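Putative uncharacterized protein PH0186 (Pyrococcus horikoshii, PDB 2ZTS) probably binds ATP as a KaiC-like member of the P-loop NTPase clan, holding ADP between neighbouring subunits of a six-chain assembly. Local coordinates at residues Ile141-Ile144 and Pro145-Ala148; Ser190-Gly193 and Ile194-Phe197; Arg227-Met230 and Lys231-Phe235; Ile51-Gly54 and Ala55-Tyr58. One frame throughout, in Å; residues are numbered along the deposited sequence.

Interaction 1: residues Ile141-Ile144 and Pro145-Ala148; sequences IDSI and PSIA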
# COMPACT_ATOMS: atom_id res chain seq x y z
N ILE C 141 28.35 -12.07 -5.29
CA ILE C 141 28.05 -10.70 -5.64
C ILE C 141 27.24 -10.15 -4.49
O ILE C 141 26.08 -10.51 -4.28
CB ILE C 141 27.30 -10.60 -6.99
CG1 ILE C 141 28.15 -11.31 -8.11
CG2 ILE C 141 26.96 -9.14 -7.32
CD1 ILE C 141 27.64 -11.14 -9.53
N ASP C 142 27.91 -9.34 -3.70
CA ASP C 142 27.33 -8.63 -2.59
C ASP C 142 27.32 -7.17 -3.00
O ASP C 142 28.31 -6.54 -2.89
CB ASP C 142 28.23 -8.84 -1.37
CG ASP C 142 27.58 -8.43 -0.09
OD1 ASP C 142 28.35 -8.22 0.90
OD2 ASP C 142 26.31 -8.37 0.04
N SER C 143 26.21 -6.61 -3.48
CA SER C 143 24.89 -7.17 -3.42
C SER C 143 24.17 -6.65 -4.64
O SER C 143 24.63 -5.71 -5.31
CB SER C 143 24.20 -6.62 -2.17
OG SER C 143 23.88 -5.23 -2.37
N ILE C 144 23.03 -7.26 -4.95
CA ILE C 144 22.19 -6.74 -5.99
C ILE C 144 21.68 -5.29 -5.76
O ILE C 144 21.69 -4.49 -6.67
CB ILE C 144 21.04 -7.74 -6.28
CG1 ILE C 144 21.64 -8.97 -6.99
CG2 ILE C 144 19.98 -7.14 -7.14
CD1 ILE C 144 20.66 -10.08 -7.01
N PRO C 145 21.19 -4.94 -4.59
CA PRO C 145 20.81 -3.52 -4.37
C PRO C 145 22.00 -2.55 -4.56
O PRO C 145 21.77 -1.47 -4.99
CB PRO C 145 20.35 -3.48 -2.91
CG PRO C 145 20.00 -4.88 -2.58
CD PRO C 145 20.89 -5.79 -3.42
N SER C 146 23.24 -2.97 -4.26
CA SER C 146 24.40 -2.12 -4.38
C SER C 146 24.62 -1.78 -5.86
O SER C 146 25.01 -0.63 -6.20
CB SER C 146 25.66 -2.74 -3.74
OG SER C 146 26.20 -3.89 -4.50
N ILE C 147 24.34 -2.75 -6.75
CA ILE C 147 24.41 -2.52 -8.18
C ILE C 147 23.28 -1.58 -8.61
O ILE C 147 23.47 -0.63 -9.33
CB ILE C 147 24.31 -3.83 -9.00
CG1 ILE C 147 25.46 -4.80 -8.70
CG2 ILE C 147 24.20 -3.50 -10.48
CD1 ILE C 147 25.26 -6.20 -9.35
N ALA C 148 22.07 -1.91 -8.22
CA ALA C 148 20.92 -1.17 -8.65
C ALA C 148 21.00 0.28 -8.25
O ALA C 148 20.65 1.16 -9.06
CB ALA C 148 19.60 -1.82 -8.08

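Interaction 2: residues Ser190-Gly193 and Ile194-Phe197; sequences SRYG and IEEF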
# COMPACT_ATOMS: atom_id res chain seq x y z
N SER C 190 12.54 -10.57 -1.76
CA SER C 190 13.65 -9.77 -2.25
C SER C 190 13.29 -8.29 -2.35
O SER C 190 12.16 -7.93 -2.21
CB SER C 190 13.99 -10.24 -3.63
OG SER C 190 12.86 -10.08 -4.47
N ARG C 191 14.28 -7.47 -2.66
CA ARG C 191 14.10 -6.05 -2.77
C ARG C 191 13.27 -5.72 -3.98
O ARG C 191 12.39 -4.87 -3.88
CB ARG C 191 15.47 -5.36 -2.92
CG ARG C 191 15.36 -3.86 -2.94
CD ARG C 191 16.65 -3.15 -2.62
NE ARG C 191 16.61 -1.78 -3.07
CZ ARG C 191 16.42 -0.71 -2.30
NH1 ARG C 191 16.18 -0.80 -1.00
NH2 ARG C 191 16.38 0.47 -2.90
N TYR C 192 13.59 -6.32 -5.14
CA TYR C 192 12.98 -5.91 -6.44
C TYR C 192 11.87 -6.81 -6.97
O TYR C 192 11.09 -6.40 -7.82
CB TYR C 192 14.07 -5.67 -7.53
CG TYR C 192 14.96 -4.54 -7.13
CD1 TYR C 192 14.47 -3.24 -7.03
CD2 TYR C 192 16.26 -4.78 -6.80
CE1 TYR C 192 15.32 -2.17 -6.60
CE2 TYR C 192 17.09 -3.77 -6.35
CZ TYR C 192 16.62 -2.47 -6.26
OH TYR C 192 17.51 -1.51 -5.82
N GLY C 193 11.78 -8.03 -6.45
CA GLY C 193 10.78 -9.00 -6.95
C GLY C 193 11.25 -9.75 -8.17
O GLY C 193 10.44 -10.40 -8.84
N ILE C 194 12.55 -9.66 -8.46
CA ILE C 194 13.12 -10.18 -9.71
C ILE C 194 14.27 -11.16 -9.41
O ILE C 194 14.50 -12.11 -10.12
CB ILE C 194 13.63 -9.00 -10.56
CG1 ILE C 194 12.49 -8.00 -10.88
CG2 ILE C 194 14.24 -9.48 -11.81
CD1 ILE C 194 12.95 -6.64 -11.45
N GLU C 195 15.04 -10.86 -8.36
CA GLU C 195 16.24 -11.56 -8.03
C GLU C 195 16.01 -13.09 -7.98
O GLU C 195 16.88 -13.85 -8.40
CB GLU C 195 16.76 -11.07 -6.68
CG GLU C 195 17.19 -9.62 -6.66
CD GLU C 195 16.11 -8.67 -6.13
OE1 GLU C 195 15.04 -8.59 -6.76
OE2 GLU C 195 16.33 -8.07 -5.04
N GLU C 196 14.91 -13.52 -7.37
CA GLU C 196 14.57 -14.95 -7.24
C GLU C 196 14.35 -15.68 -8.59
O GLU C 196 14.51 -16.91 -8.66
CB GLU C 196 13.32 -15.11 -6.37
CG GLU C 196 12.13 -14.32 -6.86
CD GLU C 196 11.93 -12.97 -6.17
OE1 GLU C 196 12.87 -12.15 -6.03
OE2 GLU C 196 10.79 -12.67 -5.85
N PHE C 197 13.99 -14.96 -9.64
CA PHE C 197 13.89 -15.55 -10.97
C PHE C 197 15.22 -15.92 -11.66
O PHE C 197 15.18 -16.50 -12.74
CB PHE C 197 13.04 -14.67 -11.90
CG PHE C 197 11.64 -14.55 -11.45
CD1 PHE C 197 10.72 -15.54 -11.75
CD2 PHE C 197 11.26 -13.51 -10.61
CE1 PHE C 197 9.45 -15.47 -11.28
CE2 PHE C 197 9.98 -13.43 -10.15
CZ PHE C 197 9.08 -14.39 -10.46

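Interaction 3: residues Arg227-Met230 and Lys231-Phe235; sequences RHSM and KKYPF. With ADP (adenosine-5'-diphosphate), chain D.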
# COMPACT_ATOMS: atom_id res chain seq x y z
N ARG C 227 16.62 -32.49 -1.47
CA ARG C 227 15.62 -32.67 -0.42
C ARG C 227 16.24 -31.96 0.78
O ARG C 227 16.96 -32.58 1.55
CB ARG C 227 15.38 -34.20 -0.15
CG ARG C 227 14.18 -34.67 0.79
CD ARG C 227 13.56 -36.09 0.39
NE ARG C 227 12.39 -36.67 1.13
CZ ARG C 227 11.14 -36.16 1.22
NH1 ARG C 227 10.81 -34.98 0.70
NH2 ARG C 227 10.18 -36.83 1.88
N HIS C 228 16.01 -30.65 0.88
CA HIS C 228 16.54 -29.80 1.99
C HIS C 228 15.54 -29.73 3.11
O HIS C 228 14.37 -29.79 2.89
CB HIS C 228 16.89 -28.33 1.56
CG HIS C 228 15.75 -27.59 0.93
ND1 HIS C 228 14.47 -27.64 1.39
CD2 HIS C 228 15.71 -26.76 -0.14
CE1 HIS C 228 13.68 -26.91 0.61
NE2 HIS C 228 14.41 -26.38 -0.33
N SER C 229 16.04 -29.53 4.32
CA SER C 229 15.19 -29.29 5.48
C SER C 229 14.36 -28.01 5.21
O SER C 229 14.85 -27.09 4.58
CB SER C 229 16.09 -29.12 6.70
OG SER C 229 15.35 -28.75 7.83
N MSE C 230 13.13 -28.00 5.70
CA MSE C 230 12.22 -26.87 5.54
C MSE C 230 11.98 -26.13 6.87
O MSE C 230 11.15 -25.25 6.90
CB MSE C 230 10.84 -27.39 5.07
CG MSE C 230 10.81 -28.30 3.85
SE MSE C 230 10.48 -27.31 2.11
CE MSE C 230 10.02 -25.39 2.56
N LYS C 231 12.69 -26.50 7.93
CA LYS C 231 12.60 -25.87 9.25
C LYS C 231 13.48 -24.62 9.40
O LYS C 231 14.47 -24.50 8.70
CB LYS C 231 13.08 -26.85 10.32
CG LYS C 231 12.31 -28.19 10.37
CD LYS C 231 12.67 -29.02 11.54
CE LYS C 231 13.08 -30.43 11.07
NZ LYS C 231 12.78 -31.46 12.13
N LYS C 232 13.11 -23.75 10.35
CA LYS C 232 13.91 -22.60 10.77
C LYS C 232 14.98 -23.14 11.71
O LYS C 232 14.66 -23.93 12.58
CB LYS C 232 13.06 -21.58 11.58
CG LYS C 232 12.24 -20.54 10.79
CD LYS C 232 12.08 -19.19 11.56
CE LYS C 232 12.69 -17.95 10.79
NZ LYS C 232 12.36 -16.53 11.34
N TYR C 233 16.23 -22.68 11.56
CA TYR C 233 17.34 -23.15 12.40
C TYR C 233 17.97 -21.96 13.10
O TYR C 233 18.32 -21.03 12.41
CB TYR C 233 18.42 -23.89 11.56
CG TYR C 233 17.98 -25.25 11.08
CD1 TYR C 233 18.31 -26.44 11.78
CD2 TYR C 233 17.17 -25.37 9.97
CE1 TYR C 233 17.85 -27.69 11.34
CE2 TYR C 233 16.73 -26.58 9.53
CZ TYR C 233 17.07 -27.75 10.23
OH TYR C 233 16.59 -28.94 9.77
N PRO C 234 18.18 -21.97 14.42
CA PRO C 234 18.93 -20.88 15.08
C PRO C 234 20.36 -20.76 14.61
O PRO C 234 21.02 -21.79 14.30
CB PRO C 234 18.95 -21.30 16.56
CG PRO C 234 18.68 -22.75 16.57
CD PRO C 234 17.76 -23.00 15.39
N PHE C 235 20.90 -19.54 14.57
CA PHE C 235 22.34 -19.42 14.37
C PHE C 235 22.99 -18.28 15.08
O PHE C 235 22.35 -17.34 15.53
CB PHE C 235 22.75 -19.47 12.87
CG PHE C 235 22.55 -18.15 12.08
CD1 PHE C 235 23.57 -17.22 11.97
CD2 PHE C 235 21.41 -17.94 11.34
CE1 PHE C 235 23.44 -16.07 11.19
CE2 PHE C 235 21.23 -16.80 10.54
CZ PHE C 235 22.24 -15.84 10.46
PB ADP D . 9.06 -23.37 -7.93
O1B ADP D . 7.68 -22.94 -7.52
O2B ADP D . 10.09 -22.32 -7.54
O3B ADP D . 9.06 -23.44 -9.43
PA ADP D . 10.25 -25.96 -7.81
O1A ADP D . 9.27 -26.83 -8.56
O2A ADP D . 11.34 -25.28 -8.60
O3A ADP D . 9.44 -24.70 -7.11
O5' ADP D . 10.63 -26.83 -6.54
C5' ADP D . 11.96 -27.06 -6.21
C4' ADP D . 11.95 -27.63 -4.82
O4' ADP D . 11.64 -29.01 -4.83
C3' ADP D . 13.29 -27.44 -4.14
O3' ADP D . 13.26 -26.21 -3.50
C2' ADP D . 13.30 -28.60 -3.20
O2' ADP D . 12.69 -28.32 -1.98
C1' ADP D . 12.46 -29.66 -3.89
N9 ADP D . 13.35 -30.59 -4.59
C8 ADP D . 14.10 -30.33 -5.72
N7 ADP D . 14.77 -31.47 -6.05
C5 ADP D . 14.47 -32.40 -5.13
C6 ADP D . 14.90 -33.71 -5.01
N6 ADP D . 15.49 -34.26 -6.07
N1 ADP D . 14.39 -34.46 -3.98
C2 ADP D . 13.48 -33.89 -3.06
N3 ADP D . 13.07 -32.56 -3.17
C4 ADP D . 13.57 -31.86 -4.20

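Interaction 4: residues Ile51-Gly54 and Ala55-Tyr58; sequences IYKG and AEEY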
# COMPACT_ATOMS: atom_id res chain seq x y z
N ILE C 51 33.36 -18.00 0.56
CA ILE C 51 34.52 -17.81 -0.29
C ILE C 51 35.80 -18.15 0.47
O ILE C 51 36.65 -18.90 -0.02
CB ILE C 51 34.65 -16.37 -0.81
CG1 ILE C 51 33.48 -16.00 -1.73
CG2 ILE C 51 35.95 -16.17 -1.60
CD1 ILE C 51 33.35 -16.85 -2.95
N TYR C 52 35.90 -17.63 1.69
CA TYR C 52 37.09 -17.80 2.49
C TYR C 52 37.33 -19.25 2.88
O TYR C 52 38.46 -19.73 2.78
CB TYR C 52 37.05 -16.99 3.74
CG TYR C 52 38.34 -17.07 4.51
CD1 TYR C 52 39.45 -16.39 4.07
CD2 TYR C 52 38.46 -17.84 5.66
CE1 TYR C 52 40.69 -16.48 4.75
CE2 TYR C 52 39.71 -17.92 6.37
CZ TYR C 52 40.81 -17.24 5.91
OH TYR C 52 42.05 -17.27 6.55
N LYS C 53 36.29 -19.91 3.37
CA LYS C 53 36.38 -21.31 3.70
C LYS C 53 36.52 -22.18 2.44
O LYS C 53 37.20 -23.20 2.45
CB LYS C 53 35.20 -21.80 4.53
CG LYS C 53 35.16 -21.26 5.92
CD LYS C 53 36.45 -21.58 6.69
CE LYS C 53 36.31 -21.51 8.19
NZ LYS C 53 37.65 -21.55 8.82
N GLY C 54 35.85 -21.80 1.38
CA GLY C 54 36.09 -22.46 0.13
C GLY C 54 37.60 -22.56 -0.13
O GLY C 54 38.10 -23.64 -0.38
N ALA C 55 38.30 -21.44 -0.06
CA ALA C 55 39.73 -21.37 -0.34
C ALA C 55 40.62 -22.06 0.72
O ALA C 55 41.56 -22.79 0.36
CB ALA C 55 40.16 -19.91 -0.52
N GLU C 56 40.34 -21.80 2.00
CA GLU C 56 41.18 -22.19 3.11
C GLU C 56 41.01 -23.65 3.48
O GLU C 56 41.97 -24.32 3.79
CB GLU C 56 40.85 -21.34 4.35
CG GLU C 56 41.80 -21.58 5.53
CD GLU C 56 41.14 -21.69 6.89
OE1 GLU C 56 39.89 -21.64 6.99
OE2 GLU C 56 41.89 -21.81 7.88
N GLU C 57 39.78 -24.14 3.51
CA GLU C 57 39.51 -25.51 3.98
C GLU C 57 39.44 -26.49 2.82
O GLU C 57 39.87 -27.62 2.95
CB GLU C 57 38.18 -25.58 4.80
CG GLU C 57 38.30 -25.64 6.31
CD GLU C 57 37.19 -26.47 6.94
OE1 GLU C 57 36.05 -25.98 6.99
OE2 GLU C 57 37.46 -27.63 7.37
N TYR C 58 38.87 -26.06 1.69
CA TYR C 58 38.60 -26.97 0.56
C TYR C 58 39.42 -26.66 -0.68
O TYR C 58 39.21 -27.28 -1.68
CB TYR C 58 37.10 -26.97 0.19
CG TYR C 58 36.20 -27.12 1.39
CD1 TYR C 58 36.22 -28.28 2.14
CD2 TYR C 58 35.33 -26.09 1.78
CE1 TYR C 58 35.42 -28.44 3.26
CE2 TYR C 58 34.49 -26.23 2.93
CZ TYR C 58 34.55 -27.42 3.65
OH TYR C 58 33.80 -27.60 4.75

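Interaction 1: residues Ile141-Ile144 and Pro145-Ala148
With chi1 at 72° in S143 and 71° in S146, both serines turn OG between their own backbone N and carbonyl carbon, and each hydroxyl thereby meets the backbone of the other residue. S143 OG accepts from S146 N at 3.0 Å, which makes S143 the N-cap of helix 144-149. In the opposite sense, S146 OG donates to S143 O over a short 2.5 Å, the donor lying 20° from the carbonyl plane. The same carbonyl oxygen takes a weak bond from I147 N at 3.3 Å and another from S146 N, so S143 O gathers the S146 hydroxyl and two weak backbone bonds at the start of the helix; the next bond, A148 N to I144 O at 3.0 Å, is regular and nearly straight. P145 sits in the first turn, where its missing N-H costs nothing, and its CD lies 3.2 Å from S143 OG.

This is the exit from strand 138-142 of the P-loop NTPase fold. D142 belongs to the magnesium site, its side chain about 4 Å from the ion, consistent with a Walker B aspartate, and the peptide bond joining it to S143 is cis, as at the corresponding place in RecA. The D142 carboxylate is held by T44 of the P-loop and by T178, while S143 OG is also bonded to E68 on a neighbouring loop. On the apolar side, I141 CG2 reaches I147 CD1 at 4.0 Å, the two branched chains crossing at a slant; I141 also packs on L164 and L177, and I144 on L161 of helix 157-171.

Interaction 2: residues Ser190-Gly193 and Ile194-Phe197
Two successive glutamates, E195 and E196, fold back on the turn 190-193 and direct their carboxylates onto N-H and O-H groups of the turn and of I194. A bend in its chain at chi2 (97°) brings the E195 carboxylate to the backbone N-H groups. There OE1 takes I194 N at 3.2 Å, nearly along its C-O axis, and more weakly Y192 N at 3.1 Å, while OE2 draws weak bonds from R191 N and Y192 N and a further one from T179. E196 OE1 receives S190 OG at 2.6 Å on its syn side. S190 OG in turn accepts from G193 N at 3.0 Å, an ST motif; at G193 (phi 84°) a CB would be jammed against the carbonyl O of Y192, which calls for glycine. Replacing E195 by alanine is likely to leave the N-H groups of R191, Y192 and I194, and the hydroxyl of T179, without this acceptor.

R191 CG lies over the centre of the Y192 ring, and R191 NE bonds Y192 OH at 2.9 Å, with E154 taking both polar ends. R191 NH1 of a neighbouring subunit binds G193 O, placing the loop at a subunit interface. Several N-H groups converging on one buried carboxylate are likely to offset its negative charge.

Interaction 3: residues Arg227-Met230 and Lys231-Phe235
Between S229 and Y233 the backbone turns at M230 (phi/psi -109°/6°) and then runs extended through K231 into strand 233-238, so that the phenol folds back toward the serine. S229 OG stands anti to its own N (chi1 174°) and meets Y233 OH in the plane of the tyrosine ring, at its edge. The 2.3 Å between S229 OG and Y233 OH is very short for a hydrogen bond and its exact value is doubtful, but the two hydroxyls face each other, and either may be the donor. S229 OG also takes a weak bond from K231 N at 3.5 Å, well aligned but long.

Upstream, the hairpin connection faces nucleotide. The H228 imidazole lies beside the ribose of ADP, its NE2 3.1 Å from O2' and weakly bonded to O3' at 3.4 Å, while R227 CB touches adenine C2 at 3.5 Å. The selenium of M230, a selenomethionine, lies at the edge of the H228 ring. Because K43 and G40 of a neighbouring subunit bind the same ADP, this site spans two chains, as is known for RecA-like assemblies; M230 and K232 add backbone bonds to that subunit. The one hydrogen bond to the ribose from residues 227-230 is weak, and R227 adds an apolar contact to the base, which is consistent with H228 lining the ribose more than gripping it.

Interaction 4: residues Ile51-Gly54 and Ala55-Tyr58
Y52 and E56, one turn apart, mark the packed flank of helix 43-58, the helix that follows the P-loop. E56 CB lies over one face of the Y52 ring, displaced toward its rim, while the ring stacks on W83 and Y52 OH is bonded to the backbone N of D84. Beside it A55 packs on I94. The backbone here is regular: A55 N reaches I51 O at 3.0 Å and E56 N reaches Y52 O at 2.9 Å.

Beyond the ring the contact opens toward solvent and becomes polar: E56, which covers Y52 with CB, turns OE1 to K53. K53 bends at chi2 (-56°) so that its extended end runs alongside the E56 chain, and NZ meets the syn lone pair of OE1 at 2.9 Å in an i to i+3 salt bridge. Were K53 an alanine, the E56 carboxylate would probably lose its cation and be free to turn. E57, more exposed, stays further from the lysine, its OE1 5.1 Å from K53 NZ.

The bonding slackens toward Y58, whose N gives weak bonds to K53 O and to G54 O. The Y58 ring has K53 O near CD2 (3.5 Å), and E57 CB sits 4.0 Å above the centre of its ring.

How the interactions relate
Along the chain the order is interaction 4, then 1, 2 and 3. Interactions 1 and 2 touch, with centres 12 Å apart: P145 CB meets R191 CD at 3.7 Å, so the helix after strand 138-142 and the loop before strand 201-209 pack directly against each other. Interaction 4, at the far end of the P-loop helix, lies across the chain's centre from both, its centre about 23 Å from that of interaction 1. Interaction 3 enters the same nine-stranded sheet that interaction 1 leaves, about 26 Å away between centres. Interactions 2 and 3 both meet the same neighbouring subunit, and the magnesium-site aspartate of interaction 1 and the ribose contact of interaction 3 belong to nucleotide sites at subunit interfaces.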